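Local coordinates for protein enoyl-CoA hydratase (PDB 1WZ8) that probably catalyses the reversible addition of water to the double bond of trans-2-enoyl-coenzyme A thioesters, as a hexameric member of the crotonase family, at residues Q208-K211 / E212-H216; F232-S235 / L236-F240; A7-G11 / L12-W16. All coordinates share one frame; numbering follows the deposited sequence.

Contact 1 (Q208-K211 / E212-H216); sequences QGPK and EALHH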
loop_
_atom_site.group_PDB
_atom_site.type_symbol
_atom_site.label_atom_id
_atom_site.label_comp_id
_atom_site.label_asym_id
_atom_site.label_seq_id
_atom_site.Cartn_x
_atom_site.Cartn_y
_atom_site.Cartn_z
ATOM N N GLN A 208 33.986 -3.634 6.120
ATOM C CA GLN A 208 34.873 -2.480 5.999
ATOM C C GLN A 208 34.096 -1.218 5.650
ATOM O O GLN A 208 34.657 -0.120 5.616
ATOM C CB GLN A 208 35.931 -2.741 4.930
ATOM C CG GLN A 208 36.919 -3.828 5.312
ATOM C CD GLN A 208 37.844 -4.197 4.172
ATOM O OE1 GLN A 208 38.755 -5.013 4.334
ATOM N NE2 GLN A 208 37.614 -3.602 3.009
ATOM N N GLY A 209 32.804 -1.378 5.390
ATOM C CA GLY A 209 31.980 -0.234 5.046
ATOM C C GLY A 209 31.490 0.510 6.274
ATOM O O GLY A 209 31.791 0.116 7.405
ATOM N N PRO A 210 30.732 1.601 6.086
ATOM C CA PRO A 210 30.192 2.415 7.182
ATOM C C PRO A 210 29.013 1.717 7.861
ATOM O O PRO A 210 27.933 1.587 7.282
ATOM C CB PRO A 210 29.793 3.706 6.478
ATOM C CG PRO A 210 29.339 3.222 5.148
ATOM C CD PRO A 210 30.376 2.176 4.775
ATOM N N LYS A 211 29.239 1.281 9.096
ATOM C CA LYS A 211 28.254 0.549 9.889
ATOM C C LYS A 211 26.854 1.154 9.953
ATOM O O LYS A 211 25.868 0.488 9.625
ATOM C CB LYS A 211 28.799 0.354 11.306
ATOM C CG LYS A 211 27.971 -0.543 12.195
ATOM C CD LYS A 211 28.749 -0.871 13.463
ATOM C CE LYS A 211 28.047 -1.928 14.300
ATOM N NZ LYS A 211 28.909 -2.389 15.431
ATOM N N GLU A 212 26.761 2.406 10.387
ATOM C CA GLU A 212 25.461 3.056 10.486
ATOM C C GLU A 212 24.803 3.260 9.124
ATOM O O GLU A 212 23.609 3.001 8.957
ATOM C CB GLU A 212 25.583 4.410 11.190
ATOM C CG GLU A 212 24.259 5.164 11.263
ATOM C CD GLU A 212 24.364 6.470 12.024
ATOM O OE1 GLU A 212 24.745 6.438 13.210
ATOM O OE2 GLU A 212 24.059 7.530 11.438
ATOM N N ALA A 213 25.578 3.736 8.155
ATOM C CA ALA A 213 25.048 3.975 6.821
ATOM C C ALA A 213 24.534 2.679 6.194
ATOM O O ALA A 213 23.506 2.678 5.529
ATOM C CB ALA A 213 26.116 4.609 5.937
ATOM N N LEU A 214 25.248 1.578 6.406
ATOM C CA LEU A 214 24.820 0.293 5.858
ATOM C C LEU A 214 23.516 -0.161 6.515
ATOM O O LEU A 214 22.602 -0.637 5.840
ATOM C CB LEU A 214 25.910 -0.768 6.065
ATOM C CG LEU A 214 27.104 -0.682 5.106
ATOM C CD1 LEU A 214 28.252 -1.543 5.614
ATOM C CD2 LEU A 214 26.671 -1.123 3.711
ATOM N N HIS A 215 23.438 -0.009 7.832
ATOM C CA HIS A 215 22.247 -0.399 8.575
ATOM C C HIS A 215 21.044 0.378 8.040
ATOM O O HIS A 215 20.007 -0.202 7.716
ATOM C CB HIS A 215 22.438 -0.101 10.068
ATOM C CG HIS A 215 21.192 -0.258 10.883
ATOM N ND1 HIS A 215 20.197 -1.152 10.552
ATOM C CD2 HIS A 215 20.777 0.364 12.012
ATOM C CE1 HIS A 215 19.225 -1.078 11.442
ATOM N NE2 HIS A 215 19.553 -0.165 12.340
ATOM N N HIS A 216 21.195 1.691 7.935
ATOM C CA HIS A 216 20.110 2.534 7.448
ATOM C C HIS A 216 19.708 2.265 6.001
ATOM O O HIS A 216 18.523 2.310 5.667
ATOM C CB HIS A 216 20.480 4.004 7.642
ATOM C CG HIS A 216 20.553 4.405 9.083
ATOM N ND1 HIS A 216 20.905 5.672 9.491
ATOM C CD2 HIS A 216 20.293 3.704 10.212
ATOM C CE1 HIS A 216 20.857 5.735 10.810
ATOM N NE2 HIS A 216 20.489 4.555 11.273
#
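Pro210 and Leu214 meet where the chain leaves a loop and winds into helix 211-226. The backbone N of Leu214 donates to Pro210 O at 2.8 Å. The same oxygen is covered by the leucine side chain, for Leu214 CG lies 3.3 Å from Pro210 O. With CG turned back beside its own backbone N (chi1 -77°), the leucine sends CD1 toward the incoming loop, where it comes within 3.9 Å of Gly209 C. Glycine suits that position, since a beta carbon there would be jammed against this methyl group. The proline ring turns to another residue: its CG and CB lie against the small methyl of Ala213, with Pro210 CG 3.6 Å from Ala213 CB.

Pro210 stands at the N-cap position, right before the helix. A proline offers no side-chain acceptor for the N-H groups of the first turn, and its own missing N-H is tolerated here because no helix bond is needed from it. The task of accepting passes to the second subunit, whose Glu247 carboxylate takes the backbone N-H of both Glu212 and Ala213. This acid at the positive end of a helix dipole is likely to be stabilised in its charged form.

Lys211 supplies the next i to i+4 bond of the helix, with His215 N donating to Lys211 O at 3.1 Å. His215 CB lies 3.5 Å from Lys211 O. Beyond its CB, the lysine departs from the helix as a fully extended chain, CG opposite the backbone N (chi1 -172°), and its side chain touches Arg56 and Arg105. A long aliphatic chain of this kind suits a partly exposed place, where it can pack along much of its length.

Contact 2 (F232-S235 / L236-F240); sequences FELS and LALEF
Leu238 packs back against Leu234, one helical turn earlier. Its CB lies 3.5 Å from Leu234 O, and CG comes closer still to that oxygen while also touching Leu234 CD1 at 4.0 Å. At the tip, Leu238 CD1 meets Leu234 CD1 at 4.1 Å, and the two branched chains cross obliquely. Leu234 holds its CG opposite the backbone N (chi1 165°), which leans the branch toward the next turn, where Leu238 is met. In the backbone, Leu238 N donates to Leu234 O at 2.9 Å.

This is the i to i+4 spacing of an alpha-helix, here helix 229-241, which is buried among subunits of the hexamer. Leucines suit a site where Leu238 also packs on Phe90 of the fourth subunit and His216 of the fifth. The small Ala237 faces Ala237 of the fourth subunit, which is consistent with a close approach of the two helices, and the acid of Glu233 forms a salt bridge with Arg94 of its own chain and hydrogen bonds with His219 and His223 of the third subunit.

The buried hydroxyl of Ser235 finds its partner in the preceding turn. OG turns back, between its backbone N and carbonyl carbon (chi1 73°), to donate to Phe232 O at 2.6 Å, in the carbonyl plane and on a lone pair. Phe232 O also accepts from Leu236 N at 3.0 Å and is thereby gripped twice. An alanine here has no hydroxyl, and Phe232 O would probably be left with the Leu236 N-H alone of these two donors, less firmly gripped.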
loop_
_atom_site.group_PDB
_atom_site.type_symbol
_atom_site.label_atom_id
_atom_site.label_comp_id
_atom_site.label_asym_id
_atom_site.label_seq_id
_atom_site.Cartn_x
_atom_site.Cartn_y
_atom_site.Cartn_z
ATOM N N PHE A 232 2.970 -12.165 2.019
ATOM C CA PHE A 232 3.833 -13.283 2.386
ATOM C C PHE A 232 3.172 -14.192 3.417
ATOM O O PHE A 232 3.065 -15.399 3.216
ATOM C CB PHE A 232 5.165 -12.752 2.928
ATOM C CG PHE A 232 6.009 -13.795 3.608
ATOM C CD1 PHE A 232 6.243 -15.026 3.006
ATOM C CD2 PHE A 232 6.579 -13.538 4.851
ATOM C CE1 PHE A 232 7.038 -15.989 3.632
ATOM C CE2 PHE A 232 7.377 -14.495 5.485
ATOM C CZ PHE A 232 7.604 -15.725 4.870
ATOM N N GLU A 233 2.718 -13.608 4.517
ATOM C CA GLU A 233 2.091 -14.404 5.564
ATOM C C GLU A 233 0.846 -15.142 5.096
ATOM O O GLU A 233 0.557 -16.243 5.570
ATOM C CB GLU A 233 1.801 -13.518 6.772
ATOM C CG GLU A 233 3.083 -13.152 7.511
ATOM C CD GLU A 233 2.868 -12.136 8.604
ATOM O OE1 GLU A 233 1.729 -12.031 9.098
ATOM O OE2 GLU A 233 3.848 -11.454 8.973
ATOM N N LEU A 234 0.102 -14.546 4.169
ATOM C CA LEU A 234 -1.080 -15.209 3.639
ATOM C C LEU A 234 -0.619 -16.448 2.865
ATOM O O LEU A 234 -1.217 -17.518 2.976
ATOM C CB LEU A 234 -1.858 -14.280 2.700
ATOM C CG LEU A 234 -2.903 -14.982 1.822
ATOM C CD1 LEU A 234 -3.991 -15.621 2.693
ATOM C CD2 LEU A 234 -3.509 -13.983 0.858
ATOM N N SER A 235 0.451 -16.317 2.088
ATOM C CA SER A 235 0.924 -17.475 1.324
ATOM C C SER A 235 1.415 -18.565 2.269
ATOM O O SER A 235 1.239 -19.757 1.998
ATOM C CB SER A 235 2.049 -17.082 0.350
ATOM O OG SER A 235 3.260 -16.823 1.034
ATOM N N LEU A 236 2.028 -18.157 3.377
ATOM C CA LEU A 236 2.536 -19.111 4.368
ATOM C C LEU A 236 1.352 -19.820 5.030
ATOM O O LEU A 236 1.364 -21.041 5.216
ATOM C CB LEU A 236 3.366 -18.377 5.428
ATOM C CG LEU A 236 4.093 -19.195 6.502
ATOM C CD1 LEU A 236 5.101 -20.132 5.854
ATOM C CD2 LEU A 236 4.791 -18.247 7.474
ATOM N N ALA A 237 0.321 -19.054 5.370
ATOM C CA ALA A 237 -0.868 -19.626 6.001
ATOM C C ALA A 237 -1.570 -20.599 5.060
ATOM O O ALA A 237 -2.017 -21.670 5.484
ATOM C CB ALA A 237 -1.834 -18.508 6.427
ATOM N N LEU A 238 -1.680 -20.232 3.784
ATOM C CA LEU A 238 -2.326 -21.114 2.814
ATOM C C LEU A 238 -1.521 -22.400 2.675
ATOM O O LEU A 238 -2.087 -23.481 2.543
ATOM C CB LEU A 238 -2.461 -20.432 1.446
ATOM C CG LEU A 238 -3.524 -19.329 1.379
ATOM C CD1 LEU A 238 -3.457 -18.633 0.031
ATOM C CD2 LEU A 238 -4.911 -19.930 1.613
ATOM N N GLU A 239 -0.197 -22.282 2.708
ATOM C CA GLU A 239 0.656 -23.463 2.610
ATOM C C GLU A 239 0.388 -24.391 3.786
ATOM O O GLU A 239 0.221 -25.600 3.615
ATOM C CB GLU A 239 2.136 -23.079 2.635
ATOM C CG GLU A 239 3.056 -24.289 2.535
ATOM C CD GLU A 239 4.497 -23.985 2.896
ATOM O OE1 GLU A 239 4.940 -22.838 2.698
ATOM O OE2 GLU A 239 5.197 -24.908 3.364
ATOM N N PHE A 240 0.350 -23.825 4.986
ATOM C CA PHE A 240 0.121 -24.637 6.174
ATOM C C PHE A 240 -1.289 -25.223 6.218
ATOM O O PHE A 240 -1.511 -26.279 6.821
ATOM C CB PHE A 240 0.452 -23.826 7.432
ATOM C CG PHE A 240 1.936 -23.733 7.714
ATOM C CD1 PHE A 240 2.837 -23.455 6.687
ATOM C CD2 PHE A 240 2.432 -23.957 8.993
ATOM C CE1 PHE A 240 4.213 -23.409 6.930
ATOM C CE2 PHE A 240 3.808 -23.913 9.249
ATOM C CZ PHE A 240 4.700 -23.638 8.214
#

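Contact 3 (A7-G11 / L12-W16); sequences ARYPG and LAFAW
Tyr9 opens a type II beta turn that ends at Leu12 and delivers the chain into strand 12-18, an outermost strand of the main sheet of this crotonase-like fold. Its carbonyl closes the turn: Leu12 N donates to Tyr9 O at 3.0 Å. The tyrosine side chain lies alongside that of Leu12, both pointing the same way, and the nearest approach is Tyr9 CB to Leu12 CD1 at 3.7 Å. Its ring continues toward helix 36-49, where the hydroxyl hydrogen-bonds to Asp48; tyrosine thus combines an apolar flank for the leucine with a polar end for the acid.

Pro10 comes next, turned away from the strand, and its ring-restricted phi of -65° suits the second position of a type II turn. Gly11 follows with phi 106°, where a beta carbon would press against the carbonyl oxygen of Pro10, so glycine is called for.

Beyond the turn, Leu12 sits with CG beside its backbone N (chi1 -64°), which sets CD1 against the tyrosine and CD2 within 3.9 Å of Gly11 O. The leucine also packs on Leu38, Leu42 and Val45, joining strand to helix 36-49. Two residues on, Phe14 reaches back along the strand, and Tyr9 CB meets its ring at the edge, near the ring plane, 4.4 Å from Phe14 CE1.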
loop_
_atom_site.group_PDB
_atom_site.type_symbol
_atom_site.label_atom_id
_atom_site.label_comp_id
_atom_site.label_asym_id
_atom_site.label_seq_id
_atom_site.Cartn_x
_atom_site.Cartn_y
_atom_site.Cartn_z
ATOM N N ALA A 7 26.772 -22.462 22.911
ATOM C CA ALA A 7 26.129 -23.227 23.973
ATOM C C ALA A 7 24.612 -23.330 23.823
ATOM O O ALA A 7 24.013 -24.320 24.237
ATOM C CB ALA A 7 26.473 -22.611 25.327
ATOM N N ARG A 8 24.000 -22.314 23.224
ATOM C CA ARG A 8 22.549 -22.280 23.056
ATOM C C ARG A 8 21.998 -22.740 21.707
ATOM O O ARG A 8 20.805 -23.030 21.592
ATOM C CB ARG A 8 22.039 -20.864 23.340
ATOM C CG ARG A 8 22.070 -20.463 24.808
ATOM C CD ARG A 8 21.875 -18.958 24.972
ATOM N NE ARG A 8 20.838 -18.430 24.087
ATOM C CZ ARG A 8 19.565 -18.816 24.098
ATOM N NH1 ARG A 8 19.156 -19.743 24.955
ATOM N NH2 ARG A 8 18.701 -18.280 23.246
ATOM N N TYR A 9 22.848 -22.809 20.688
ATOM C CA TYR A 9 22.381 -23.209 19.364
ATOM C C TYR A 9 23.052 -24.440 18.775
ATOM O O TYR A 9 23.955 -24.330 17.944
ATOM C CB TYR A 9 22.523 -22.031 18.395
ATOM C CG TYR A 9 21.543 -20.913 18.668
ATOM C CD1 TYR A 9 20.222 -21.001 18.235
ATOM C CD2 TYR A 9 21.922 -19.789 19.399
ATOM C CE1 TYR A 9 19.299 -19.994 18.519
ATOM C CE2 TYR A 9 21.008 -18.776 19.691
ATOM C CZ TYR A 9 19.698 -18.888 19.249
ATOM O OH TYR A 9 18.786 -17.898 19.539
ATOM N N PRO A 10 22.619 -25.637 19.199
ATOM C CA PRO A 10 23.223 -26.855 18.660
ATOM C C PRO A 10 22.902 -26.921 17.171
ATOM O O PRO A 10 21.766 -26.686 16.766
ATOM C CB PRO A 10 22.541 -27.961 19.467
ATOM C CG PRO A 10 21.193 -27.384 19.757
ATOM C CD PRO A 10 21.527 -25.956 20.134
ATOM N N GLY A 11 23.906 -27.231 16.361
ATOM C CA GLY A 11 23.693 -27.294 14.930
ATOM C C GLY A 11 24.319 -26.083 14.263
ATOM O O GLY A 11 24.571 -26.087 13.060
ATOM N N LEU A 12 24.563 -25.041 15.050
ATOM C CA LEU A 12 25.179 -23.825 14.533
ATOM C C LEU A 12 26.587 -23.664 15.089
ATOM O O LEU A 12 26.840 -23.945 16.260
ATOM C CB LEU A 12 24.348 -22.594 14.910
ATOM C CG LEU A 12 22.937 -22.484 14.328
ATOM C CD1 LEU A 12 22.292 -21.191 14.813
ATOM C CD2 LEU A 12 23.001 -22.510 12.810
ATOM N N ALA A 13 27.499 -23.219 14.235
ATOM C CA ALA A 13 28.883 -22.988 14.625
ATOM C C ALA A 13 29.165 -21.523 14.330
ATOM O O ALA A 13 28.704 -20.995 13.320
ATOM C CB ALA A 13 29.819 -23.882 13.820
ATOM N N PHE A 14 29.917 -20.868 15.207
ATOM C CA PHE A 14 30.224 -19.455 15.025
ATOM C C PHE A 14 31.724 -19.193 14.983
ATOM O O PHE A 14 32.491 -19.770 15.758
ATOM C CB PHE A 14 29.594 -18.633 16.150
ATOM C CG PHE A 14 28.113 -18.838 16.300
ATOM C CD1 PHE A 14 27.612 -19.971 16.934
ATOM C CD2 PHE A 14 27.215 -17.892 15.812
ATOM C CE1 PHE A 14 26.235 -20.159 17.083
ATOM C CE2 PHE A 14 25.834 -18.071 15.956
ATOM C CZ PHE A 14 25.345 -19.205 16.592
ATOM N N ALA A 15 32.137 -18.317 14.074
ATOM C CA ALA A 15 33.545 -17.981 13.932
ATOM C C ALA A 15 33.721 -16.601 13.311
ATOM O O ALA A 15 32.780 -16.044 12.748
ATOM C CB ALA A 15 34.244 -19.032 13.074
ATOM N N TRP A 16 34.927 -16.056 13.434
ATOM C CA TRP A 16 35.251 -14.748 12.872
ATOM C C TRP A 16 36.348 -14.934 11.818
ATOM O O TRP A 16 37.521 -14.656 12.077
ATOM C CB TRP A 16 35.768 -13.790 13.956
ATOM C CG TRP A 16 34.809 -13.490 15.079
ATOM C CD1 TRP A 16 34.746 -14.110 16.296
ATOM C CD2 TRP A 16 33.806 -12.467 15.098
ATOM N NE1 TRP A 16 33.771 -13.531 17.075
ATOM C CE2 TRP A 16 33.177 -12.520 16.362
ATOM C CE3 TRP A 16 33.379 -11.508 14.170
ATOM C CZ2 TRP A 16 32.140 -11.650 16.723
ATOM C CZ3 TRP A 16 32.347 -10.641 14.531
ATOM C CH2 TRP A 16 31.741 -10.720 15.796
#

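Overall arrangement
The three contacts come along the chain in the order 3, 1, 2 and touch nowhere. Contact 3 leads into the outermost strand 12-18 of the six-stranded sheet, while contact 1 spans a loop and the start of helix 211-226, and contact 2 lies on the next helix, 229-241. The centres of contacts 1 and 2 are about 33 Å apart, those of contacts 2 and 3 about 30 Å, and those of contacts 1 and 3 about 25 Å, with nearest atoms about 9 Å apart. Contact 3 joins elements within one subunit and meets no other chain, whereas both helical contacts lie at subunit interfaces, consistent with the C-terminal helices helping to assemble the hexamer.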